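Local coordinates for K Homology domain-containing protein (Aeropyrum pernix, PDB 1TUA) that is of unknown function but, as a tandem K Homology protein, probably binds RNA, at residues P4-L15 with V39-P50; L105-I113 with N132-I140. All blocks are in the same frame, centred on the assembly; numbering follows the deposited sequence.

Interaction 1 (P4-L15 with V39-P50); sequences PRIYVKVKPERL and VDTENSMVIVEP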
# COMPACT_ATOMS: atom_id res chain seq x y z
N PRO A 4 -13.04 -19.05 7.18
CA PRO A 4 -12.63 -18.01 6.23
C PRO A 4 -11.16 -18.26 5.89
O PRO A 4 -10.36 -18.57 6.78
CB PRO A 4 -12.82 -16.71 7.01
CG PRO A 4 -13.92 -17.06 8.00
CD PRO A 4 -13.52 -18.45 8.44
N ARG A 5 -10.83 -18.15 4.62
CA ARG A 5 -9.45 -18.34 4.18
C ARG A 5 -9.21 -17.34 3.07
O ARG A 5 -9.99 -17.25 2.13
CB ARG A 5 -9.24 -19.76 3.62
CG ARG A 5 -9.36 -20.87 4.63
CD ARG A 5 -8.91 -22.20 4.03
NE ARG A 5 -8.89 -23.26 5.04
CZ ARG A 5 -9.96 -23.97 5.41
NH1 ARG A 5 -11.14 -23.73 4.86
NH2 ARG A 5 -9.84 -24.90 6.35
N ILE A 6 -8.14 -16.57 3.20
CA ILE A 6 -7.80 -15.59 2.18
C ILE A 6 -6.48 -16.01 1.55
O ILE A 6 -5.44 -16.06 2.21
CB ILE A 6 -7.68 -14.17 2.77
CG1 ILE A 6 -9.03 -13.76 3.38
CG2 ILE A 6 -7.26 -13.18 1.68
CD1 ILE A 6 -9.07 -12.33 3.91
N TYR A 7 -6.53 -16.33 0.26
CA TYR A 7 -5.35 -16.72 -0.49
C TYR A 7 -4.72 -15.47 -1.07
O TYR A 7 -5.39 -14.65 -1.70
CB TYR A 7 -5.75 -17.67 -1.63
CG TYR A 7 -6.16 -19.03 -1.15
CD1 TYR A 7 -5.32 -20.13 -1.33
CD2 TYR A 7 -7.38 -19.23 -0.51
CE1 TYR A 7 -5.68 -21.40 -0.87
CE2 TYR A 7 -7.76 -20.50 -0.05
CZ TYR A 7 -6.90 -21.57 -0.23
OH TYR A 7 -7.25 -22.83 0.22
N VAL A 8 -3.42 -15.31 -0.85
CA VAL A 8 -2.71 -14.15 -1.36
C VAL A 8 -1.54 -14.61 -2.23
O VAL A 8 -0.61 -15.26 -1.74
CB VAL A 8 -2.16 -13.28 -0.20
CG1 VAL A 8 -1.46 -12.05 -0.76
CG2 VAL A 8 -3.30 -12.89 0.72
N LYS A 9 -1.60 -14.29 -3.52
CA LYS A 9 -0.52 -14.66 -4.42
C LYS A 9 0.62 -13.70 -4.15
O LYS A 9 0.42 -12.49 -4.13
CB LYS A 9 -0.97 -14.53 -5.88
CG LYS A 9 0.10 -14.93 -6.90
CD LYS A 9 0.46 -16.41 -6.79
CE LYS A 9 1.66 -16.76 -7.67
NZ LYS A 9 2.87 -15.99 -7.28
N VAL A 10 1.82 -14.23 -3.93
CA VAL A 10 2.97 -13.38 -3.66
C VAL A 10 3.99 -13.47 -4.79
O VAL A 10 4.23 -14.54 -5.33
CB VAL A 10 3.64 -13.79 -2.31
CG1 VAL A 10 4.92 -13.00 -2.10
CG2 VAL A 10 2.66 -13.54 -1.16
N LYS A 11 4.58 -12.33 -5.16
CA LYS A 11 5.59 -12.33 -6.20
C LYS A 11 6.69 -13.25 -5.70
O LYS A 11 7.16 -13.11 -4.57
CB LYS A 11 6.14 -10.91 -6.42
CG LYS A 11 5.10 -9.90 -6.92
CD LYS A 11 5.75 -8.54 -7.23
CE LYS A 11 4.71 -7.45 -7.55
NZ LYS A 11 3.96 -7.70 -8.82
N PRO A 12 7.12 -14.22 -6.52
CA PRO A 12 8.17 -15.16 -6.10
C PRO A 12 9.39 -14.49 -5.46
O PRO A 12 9.92 -14.98 -4.46
CB PRO A 12 8.52 -15.89 -7.39
CG PRO A 12 7.21 -15.91 -8.12
CD PRO A 12 6.70 -14.50 -7.90
N GLU A 13 9.82 -13.37 -6.04
CA GLU A 13 10.98 -12.64 -5.55
C GLU A 13 10.75 -11.94 -4.20
O GLU A 13 11.68 -11.37 -3.63
CB GLU A 13 11.42 -11.60 -6.59
CG GLU A 13 10.39 -10.51 -6.89
CD GLU A 13 9.48 -10.83 -8.08
OE1 GLU A 13 9.05 -12.00 -8.24
OE2 GLU A 13 9.19 -9.89 -8.85
N ARG A 14 9.52 -11.99 -3.69
CA ARG A 14 9.22 -11.36 -2.41
C ARG A 14 8.78 -12.34 -1.34
O ARG A 14 8.50 -11.94 -0.21
CB ARG A 14 8.12 -10.29 -2.59
CG ARG A 14 8.54 -9.11 -3.43
CD ARG A 14 9.61 -8.32 -2.71
NE ARG A 14 9.06 -7.55 -1.60
CZ ARG A 14 9.79 -7.00 -0.64
NH1 ARG A 14 11.11 -7.14 -0.64
NH2 ARG A 14 9.20 -6.30 0.32
N LEU A 15 8.73 -13.63 -1.67
CA LEU A 15 8.28 -14.63 -0.70
C LEU A 15 9.17 -14.64 0.55
O LEU A 15 8.69 -14.85 1.66
CB LEU A 15 8.25 -16.02 -1.34
CG LEU A 15 7.46 -17.07 -0.58
CD1 LEU A 15 6.02 -16.59 -0.34
CD2 LEU A 15 7.46 -18.37 -1.36
N VAL A 39 2.39 -21.03 4.08
CA VAL A 39 3.06 -20.69 2.84
C VAL A 39 3.25 -21.88 1.90
O VAL A 39 3.62 -22.97 2.33
CB VAL A 39 4.45 -20.08 3.13
CG1 VAL A 39 5.12 -19.66 1.83
CG2 VAL A 39 4.31 -18.91 4.08
N ASP A 40 2.97 -21.66 0.63
CA ASP A 40 3.13 -22.67 -0.41
C ASP A 40 4.26 -22.13 -1.27
O ASP A 40 4.02 -21.40 -2.24
CB ASP A 40 1.85 -22.78 -1.24
CG ASP A 40 1.93 -23.85 -2.31
OD1 ASP A 40 3.03 -24.06 -2.88
OD2 ASP A 40 0.89 -24.49 -2.59
N THR A 41 5.51 -22.46 -0.93
CA THR A 41 6.66 -21.95 -1.66
C THR A 41 6.66 -22.30 -3.15
O THR A 41 6.98 -21.47 -3.99
CB THR A 41 7.98 -22.44 -1.06
OG1 THR A 41 8.09 -23.86 -1.23
CG2 THR A 41 8.05 -22.12 0.42
N GLU A 42 6.30 -23.54 -3.46
CA GLU A 42 6.27 -23.98 -4.85
C GLU A 42 5.32 -23.17 -5.72
O GLU A 42 5.60 -22.93 -6.90
CB GLU A 42 5.92 -25.47 -4.91
CG GLU A 42 7.05 -26.35 -4.40
CD GLU A 42 6.61 -27.77 -4.10
OE1 GLU A 42 5.95 -28.39 -4.97
OE2 GLU A 42 6.92 -28.27 -3.00
N ASN A 43 4.20 -22.73 -5.14
CA ASN A 43 3.22 -21.95 -5.87
C ASN A 43 3.28 -20.47 -5.49
O ASN A 43 2.54 -19.65 -6.04
CB ASN A 43 1.81 -22.49 -5.60
CG ASN A 43 1.68 -23.96 -5.93
OD1 ASN A 43 0.67 -24.60 -5.62
ND2 ASN A 43 2.71 -24.52 -6.55
N SER A 44 4.18 -20.13 -4.57
CA SER A 44 4.35 -18.76 -4.09
C SER A 44 2.98 -18.17 -3.75
O SER A 44 2.59 -17.10 -4.24
CB SER A 44 5.05 -17.91 -5.15
OG SER A 44 5.58 -16.73 -4.58
N MET A 45 2.26 -18.90 -2.92
CA MET A 45 0.92 -18.54 -2.49
C MET A 45 0.89 -18.60 -0.97
O MET A 45 1.50 -19.48 -0.36
CB MET A 45 -0.09 -19.53 -3.08
CG MET A 45 -1.54 -19.30 -2.71
SD MET A 45 -2.27 -17.90 -3.58
CE MET A 45 -2.61 -18.64 -5.20
N VAL A 46 0.20 -17.65 -0.35
CA VAL A 46 0.09 -17.61 1.09
C VAL A 46 -1.39 -17.74 1.45
O VAL A 46 -2.25 -17.22 0.75
CB VAL A 46 0.68 -16.28 1.62
CG1 VAL A 46 0.32 -16.07 3.09
CG2 VAL A 46 2.21 -16.29 1.44
N ILE A 47 -1.69 -18.48 2.52
CA ILE A 47 -3.07 -18.63 2.95
C ILE A 47 -3.19 -18.08 4.37
O ILE A 47 -2.45 -18.47 5.26
CB ILE A 47 -3.50 -20.11 2.96
CG1 ILE A 47 -3.22 -20.74 1.59
CG2 ILE A 47 -4.99 -20.21 3.30
CD1 ILE A 47 -3.51 -22.22 1.53
N VAL A 48 -4.14 -17.16 4.55
CA VAL A 48 -4.36 -16.54 5.85
C VAL A 48 -5.68 -17.07 6.43
O VAL A 48 -6.71 -17.02 5.77
CB VAL A 48 -4.45 -15.00 5.73
CG1 VAL A 48 -4.57 -14.38 7.11
CG2 VAL A 48 -3.22 -14.46 5.00
N GLU A 49 -5.62 -17.59 7.65
CA GLU A 49 -6.80 -18.13 8.32
C GLU A 49 -6.87 -17.62 9.75
O GLU A 49 -5.86 -17.26 10.34
CB GLU A 49 -6.74 -19.65 8.42
CG GLU A 49 -6.47 -20.41 7.15
CD GLU A 49 -6.30 -21.89 7.44
OE1 GLU A 49 -5.54 -22.21 8.38
OE2 GLU A 49 -6.93 -22.72 6.75
N PRO A 50 -8.07 -17.60 10.34
CA PRO A 50 -8.19 -17.14 11.72
C PRO A 50 -7.76 -18.30 12.62
O PRO A 50 -7.91 -19.47 12.23
CB PRO A 50 -9.69 -16.82 11.85
CG PRO A 50 -10.31 -17.86 10.95
CD PRO A 50 -9.40 -17.85 9.74
O HOH W 1 -7.38 -25.12 8.12
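Tyr7 and Ile47 form a non-hydrogen-bonded antiparallel pair whose side chains run alongside each other in the same direction. Ile47 CG2 makes a CH-pi contact over the centre of the ring, 4.3 Å from its centroid, while Ile47 CD1 presses on Tyr7 CE1 at a tight 3.3 Å. Arg5 and Glu49 also run alongside, guanidinium and carboxylate planes turned 51° from one another. Arg5 NE donates a bent hydrogen bond of 2.7 Å, part of a salt bridge, to the anti lone pair of Glu49 OE2, which lies tilted from the guanidinium plane, and a water joins the same oxygen to Arg5 NH2. With an alanine here, Glu49 would probably lose its charged mate and the water one anchor. Just past strand 6-9 and ahead of strand 45-50, Ser44 OG, turned anti to the backbone N (chi1 -162°), donates to Val10 O at 2.7 Å. Lys9 NZ meets Val10 O from the opposite face at 2.8 Å. Backbone bonds zip Ile6 to Val48 and Val8 to Val46, and Leu15 CD1 meets Val39 CG1 tip to tip at 3.9 Å. Helix 57-72 packs on the face of Ile6, Val8 and Val48; strand 45-50 lies between strands 6-9 and 35-40.

Interaction 2 (L105-I113 with N132-I140); sequences LKRIKGRII and NVGEYEVAI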
# COMPACT_ATOMS: atom_id res chain seq x y z
N LEU A 105 7.35 2.98 -19.46
CA LEU A 105 7.24 2.67 -18.04
C LEU A 105 8.42 3.31 -17.32
O LEU A 105 8.26 3.97 -16.29
CB LEU A 105 7.26 1.16 -17.82
CG LEU A 105 7.25 0.70 -16.37
CD1 LEU A 105 5.96 1.16 -15.70
CD2 LEU A 105 7.38 -0.82 -16.31
N LYS A 106 9.62 3.11 -17.85
CA LYS A 106 10.81 3.69 -17.23
C LYS A 106 10.70 5.21 -17.18
O LYS A 106 11.05 5.82 -16.18
CB LYS A 106 12.08 3.28 -17.99
CG LYS A 106 12.40 1.80 -17.93
CD LYS A 106 13.74 1.50 -18.61
CE LYS A 106 14.92 2.09 -17.83
NZ LYS A 106 15.13 1.47 -16.48
N ARG A 107 10.23 5.83 -18.25
CA ARG A 107 10.12 7.28 -18.25
C ARG A 107 9.15 7.80 -17.21
O ARG A 107 9.46 8.74 -16.49
CB ARG A 107 9.74 7.81 -19.63
CG ARG A 107 10.88 7.78 -20.62
CD ARG A 107 10.72 8.86 -21.67
NE ARG A 107 9.46 8.74 -22.38
CZ ARG A 107 9.18 7.78 -23.26
NH1 ARG A 107 10.08 6.84 -23.54
NH2 ARG A 107 7.99 7.75 -23.86
N ILE A 108 7.96 7.20 -17.11
CA ILE A 108 7.01 7.69 -16.12
C ILE A 108 7.46 7.39 -14.69
O ILE A 108 7.16 8.17 -13.79
CB ILE A 108 5.58 7.12 -16.32
CG1 ILE A 108 5.58 5.61 -16.16
CG2 ILE A 108 5.06 7.52 -17.69
CD1 ILE A 108 4.18 5.03 -16.02
N LYS A 109 8.18 6.30 -14.48
CA LYS A 109 8.65 6.00 -13.14
C LYS A 109 9.64 7.08 -12.74
O LYS A 109 9.73 7.46 -11.57
CB LYS A 109 9.31 4.61 -13.08
CG LYS A 109 8.30 3.48 -13.18
CD LYS A 109 8.97 2.12 -13.29
CE LYS A 109 9.58 1.67 -11.98
NZ LYS A 109 10.35 0.40 -12.13
N GLY A 110 10.37 7.60 -13.73
CA GLY A 110 11.32 8.67 -13.46
C GLY A 110 10.61 9.93 -12.99
O GLY A 110 11.11 10.63 -12.11
N ARG A 111 9.44 10.22 -13.57
CA ARG A 111 8.64 11.38 -13.19
C ARG A 111 8.03 11.18 -11.80
O ARG A 111 7.99 12.11 -10.99
CB ARG A 111 7.51 11.61 -14.20
CG ARG A 111 7.95 12.01 -15.59
CD ARG A 111 8.51 13.42 -15.61
NE ARG A 111 7.47 14.42 -15.38
CZ ARG A 111 7.71 15.73 -15.30
NH1 ARG A 111 8.95 16.18 -15.43
NH2 ARG A 111 6.71 16.58 -15.08
N ILE A 112 7.54 9.98 -11.54
CA ILE A 112 6.92 9.66 -10.25
C ILE A 112 7.93 9.69 -9.11
O ILE A 112 7.63 10.19 -8.03
CB ILE A 112 6.23 8.28 -10.31
CG1 ILE A 112 5.03 8.36 -11.26
CG2 ILE A 112 5.80 7.84 -8.91
CD1 ILE A 112 4.39 7.02 -11.57
N ILE A 113 9.12 9.16 -9.36
CA ILE A 113 10.17 9.14 -8.34
C ILE A 113 10.81 10.52 -8.23
O ILE A 113 10.97 11.04 -7.13
CB ILE A 113 11.26 8.11 -8.69
CG1 ILE A 113 10.67 6.70 -8.69
CG2 ILE A 113 12.41 8.20 -7.68
CD1 ILE A 113 11.64 5.63 -9.12
N ASN A 132 5.34 3.15 -2.39
CA ASN A 132 6.39 2.30 -2.92
C ASN A 132 6.25 2.19 -4.43
O ASN A 132 5.19 1.85 -4.93
CB ASN A 132 6.34 0.90 -2.31
CG ASN A 132 7.52 0.04 -2.75
OD1 ASN A 132 7.45 -0.70 -3.73
ND2 ASN A 132 8.62 0.17 -2.03
N VAL A 133 7.33 2.50 -5.14
CA VAL A 133 7.32 2.41 -6.59
C VAL A 133 8.01 1.10 -6.95
O VAL A 133 9.24 1.01 -6.93
CB VAL A 133 8.06 3.59 -7.25
CG1 VAL A 133 8.01 3.46 -8.76
CG2 VAL A 133 7.43 4.90 -6.82
N GLY A 134 7.21 0.08 -7.27
CA GLY A 134 7.78 -1.21 -7.62
C GLY A 134 8.08 -1.32 -9.10
O GLY A 134 8.30 -0.32 -9.78
N GLU A 135 8.10 -2.55 -9.61
CA GLU A 135 8.38 -2.81 -11.02
C GLU A 135 7.44 -2.03 -11.93
O GLU A 135 7.89 -1.30 -12.82
CB GLU A 135 8.27 -4.31 -11.31
CG GLU A 135 8.61 -4.70 -12.75
CD GLU A 135 8.68 -6.21 -12.96
OE1 GLU A 135 7.65 -6.90 -12.76
OE2 GLU A 135 9.76 -6.71 -13.34
N TYR A 136 6.14 -2.18 -11.71
CA TYR A 136 5.15 -1.47 -12.52
C TYR A 136 3.93 -1.10 -11.69
O TYR A 136 2.96 -0.56 -12.22
CB TYR A 136 4.74 -2.32 -13.72
CG TYR A 136 4.12 -3.64 -13.35
CD1 TYR A 136 2.76 -3.74 -13.07
CD2 TYR A 136 4.90 -4.79 -13.23
CE1 TYR A 136 2.19 -4.95 -12.67
CE2 TYR A 136 4.35 -6.00 -12.83
CZ TYR A 136 2.99 -6.07 -12.55
OH TYR A 136 2.44 -7.26 -12.13
N GLU A 137 3.99 -1.38 -10.39
CA GLU A 137 2.88 -1.05 -9.49
C GLU A 137 3.33 -0.07 -8.42
O GLU A 137 4.37 -0.26 -7.81
CB GLU A 137 2.35 -2.32 -8.82
CG GLU A 137 1.61 -3.25 -9.76
CD GLU A 137 1.63 -4.70 -9.28
OE1 GLU A 137 2.74 -5.25 -9.08
OE2 GLU A 137 0.53 -5.28 -9.12
N VAL A 138 2.55 1.00 -8.22
CA VAL A 138 2.87 1.96 -7.17
C VAL A 138 1.86 1.72 -6.05
O VAL A 138 0.66 1.96 -6.22
CB VAL A 138 2.76 3.40 -7.64
CG1 VAL A 138 3.11 4.35 -6.50
CG2 VAL A 138 3.68 3.63 -8.83
N ALA A 139 2.35 1.22 -4.92
CA ALA A 139 1.50 0.91 -3.77
C ALA A 139 1.48 2.07 -2.78
O ALA A 139 2.52 2.69 -2.52
CB ALA A 139 1.99 -0.36 -3.09
N ILE A 140 0.31 2.34 -2.22
CA ILE A 140 0.12 3.45 -1.29
C ILE A 140 -0.60 3.00 -0.03
O ILE A 140 -1.61 2.30 -0.10
CB ILE A 140 -0.75 4.55 -1.95
CG1 ILE A 140 -0.12 4.99 -3.27
CG2 ILE A 140 -0.94 5.72 -0.99
CD1 ILE A 140 -1.10 5.70 -4.20
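The backbones of helix 105-113 and the hairpin 132-140 come nearest at two places, Leu105 opposite Tyr136 (CA to CA 7.2 Å) and Ile113 opposite Val133 (CA to CA 7.5 Å), so the helix faces both the tight turn 134-136 and the strand leading into it. Between these places Lys109 reaches over to the turn. Its chain runs out extended and then bends near the end (chi3 74°), which brings the ammonium group to two consecutive carbonyls. Lys109 NZ donates to Glu135 O at 3.1 Å, approaching from above the carbonyl plane, 36° out of it, and makes a weak bond to Gly134 O at 3.2 Å. Two backbone oxygens of the turn are thus gathered by one positive charge, which ties the turn to the helix. The aliphatic part of the lysine works as well, with Lys109 CE against Val133 CG1 at 4.0 Å.

On one flank of the lysine, Leu105 lays CD2 on the turn, 3.6 Å from Glu135 O, and crosses the base of Tyr136 at CB. On the other, Val133 is held by two isoleucines: Ile112 CG2 meets Val133 CG2 at 4.0 Å, and Ile113 CG1 lies close to both valine methyls. Deeper in, Ile112 CD1 makes a looser contact with Val138 CG2, and Ile112 goes on to Ile154 and Leu157 of helix 144-158. Strand 87-93, helices 102-113 and 118-127, strands 130-133 and 137-141 and helix 144-158 follow the beta-alpha-alpha-beta-beta-alpha order of the type I KH fold, with its antiparallel sheet of strand order 1-3-2. The helix leads into the GxxG loop, and in KH relatives the nucleic acid groove lies between this side and the second strand with its variable loop, here the short turn 134-136.

From the N terminus, interaction 1 pairs the first strand of the chain with the third, closing a loop of 23 residues that carries helices 15-19 and 24-33 and most of strand 35-40. The chain then passes through helix 57-72 and strand 87-93 before interaction 2 opens, which closes an 18-residue loop around helix 118-127. The two loops follow one another in series, neither nested nor crossed, and each belongs to its own KH unit. Although their centres lie about 24 Å apart, they touch: Lys11, just beyond strand 6-9, forms a salt bridge with Glu137 at the start of strand 137-141 and packs near Tyr136, tying one unit to the other.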